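PDB 3PNZ: phosphotriesterase family protein from Listeria monocytogenes serotype 4b str. H7858, which probably hydrolyses phosphorylated sugar lactones, using a two-zinc centre in an amidohydrolase-type TIM barrel. Local coordinates for residues F299-E302 / A303-G307. Residues are numbered along the deposited sequence; the frame is centred on the assembly and turned at random.
Sequences FIDE and ANEKG
Glu-302 and Lys-306 lie alongside each other and point the same way, one turn apart, with Lys-306 just past the end of helix 289-305. Their ends join in a salt bridge, with Glu-302 OE2 2.9 Å from Lys-306 NZ. The ammonium comes to the anti lone pair of OE2, away from OE1. OE1 has a second cation, Arg-298, one turn earlier. Glu-302 is extended, whereas the lysine chain bends at chi2, chi3 and chi4 to bring NZ back to it.

On the buried side, the CB of Ala-303 sits over one face of the Phe-299 ring. It is 4.3 Å from the ring centroid and 20° off the normal, a CH-pi contact shifted toward the rim. Phe-299 CG is anti to the backbone N (chi1 176°), and the ring reaches forward to this methyl group. The same ring meets Trp-295 and Phe-317 and packs against helices 248-260 and 310-325.

Asp-301 and Glu-305 bring two carboxylates together on the exposed side. Asp-301 OD1 lies 3.3 Å from Glu-305 OE2, and the planes are turned 68° apart. Both oxygens are acceptors on like-charged groups, so this is no bond.

Four i to i+4 backbone bonds run beneath these side chains. The last, Lys-306 N to Glu-302 O, is 3.0 Å long. Gly-307, with positive phi, is the C-prime residue of a Schellman motif. Its N bonds to Asn-304 O, and the N of the next residue bonds to Ala-303 O.

The helix end therefore has an apolar side against its neighbours and a charged outer side. Lys-306 and Arg-298 probably stabilise the charged form of Glu-302. The closeness of the two exposed acids may raise the proton affinity of one, though solvent probably screens it.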
loop_
_atom_site.group_PDB
_atom_site.type_symbol
_atom_site.label_atom_id
_atom_site.label_comp_id
_atom_site.label_asym_id
_atom_site.label_seq_id
_atom_site.Cartn_x
_atom_site.Cartn_y
_atom_site.Cartn_z
ATOM N N PHE A 299 17.900 11.266 6.104
ATOM C CA PHE A 299 17.461 10.582 7.311
ATOM C C PHE A 299 18.637 10.017 8.099
ATOM O O PHE A 299 18.702 10.152 9.322
ATOM C CB PHE A 299 16.466 9.458 7.014
ATOM C CG PHE A 299 16.076 8.694 8.242
ATOM C CD1 PHE A 299 15.080 9.175 9.079
ATOM C CD2 PHE A 299 16.753 7.538 8.604
ATOM C CE1 PHE A 299 14.737 8.489 10.238
ATOM C CE2 PHE A 299 16.415 6.857 9.760
ATOM C CZ PHE A 299 15.409 7.332 10.575
ATOM N N ILE A 300 19.557 9.370 7.395
ATOM C CA ILE A 300 20.733 8.818 8.046
ATOM C C ILE A 300 21.486 9.912 8.792
ATOM O O ILE A 300 21.811 9.762 9.971
ATOM C CB ILE A 300 21.653 8.109 7.037
ATOM C CG1 ILE A 300 20.957 6.860 6.490
ATOM C CG2 ILE A 300 22.976 7.736 7.692
ATOM C CD1 ILE A 300 21.718 6.169 5.366
ATOM N N ASP A 301 21.725 11.028 8.109
ATOM C CA ASP A 301 22.482 12.131 8.689
ATOM C C ASP A 301 21.762 12.714 9.895
ATOM O O ASP A 301 22.351 12.874 10.962
ATOM C CB ASP A 301 22.734 13.219 7.646
ATOM C CG ASP A 301 23.717 14.267 8.129
ATOM O OD1 ASP A 301 23.439 15.474 7.965
ATOM O OD2 ASP A 301 24.767 13.874 8.682
ATOM N N GLU A 302 20.475 13.007 9.732
ATOM C CA GLU A 302 19.707 13.607 10.813
ATOM C C GLU A 302 19.570 12.650 12.000
ATOM O O GLU A 302 19.741 13.054 13.153
ATOM C CB GLU A 302 18.334 14.088 10.315
ATOM C CG GLU A 302 17.558 14.861 11.362
ATOM C CD GLU A 302 16.266 15.472 10.841
ATOM O OE1 GLU A 302 15.956 15.336 9.638
ATOM O OE2 GLU A 302 15.550 16.088 11.656
ATOM N N ALA A 303 19.272 11.380 11.730
ATOM C CA ALA A 303 19.174 10.395 12.805
ATOM C C ALA A 303 20.499 10.259 13.555
ATOM O O ALA A 303 20.520 10.205 14.788
ATOM C CB ALA A 303 18.740 9.039 12.262
ATOM N N ASN A 304 21.594 10.191 12.800
ATOM C CA ASN A 304 22.930 10.119 13.390
ATOM C C ASN A 304 23.179 11.336 14.279
ATOM O O ASN A 304 23.676 11.210 15.393
ATOM C CB ASN A 304 24.006 10.051 12.304
ATOM C CG ASN A 304 24.111 8.682 11.645
ATOM O OD1 ASN A 304 23.588 7.684 12.144
ATOM N ND2 ASN A 304 24.815 8.630 10.519
ATOM N N GLU A 305 22.820 12.517 13.782
ATOM C CA GLU A 305 23.008 13.749 14.547
ATOM C C GLU A 305 22.228 13.701 15.860
ATOM O O GLU A 305 22.685 14.209 16.886
ATOM C CB GLU A 305 22.607 14.983 13.720
ATOM C CG GLU A 305 23.595 15.337 12.603
ATOM C CD GLU A 305 23.178 16.547 11.761
ATOM O OE1 GLU A 305 22.083 17.121 11.994
ATOM O OE2 GLU A 305 23.959 16.922 10.853
ATOM N N LYS A 306 21.051 13.083 15.832
ATOM C CA LYS A 306 20.211 13.018 17.025
ATOM C C LYS A 306 20.509 11.811 17.913
ATOM O O LYS A 306 19.795 11.558 18.884
ATOM C CB LYS A 306 18.728 13.049 16.649
ATOM C CG LYS A 306 18.313 14.289 15.866
ATOM C CD LYS A 306 16.935 14.757 16.289
ATOM C CE LYS A 306 16.068 15.145 15.098
ATOM N NZ LYS A 306 16.495 16.406 14.430
ATOM N N GLY A 307 21.554 11.062 17.581
ATOM C CA GLY A 307 22.007 9.990 18.452
ATOM C C GLY A 307 21.514 8.594 18.107
ATOM O O GLY A 307 21.749 7.642 18.852
#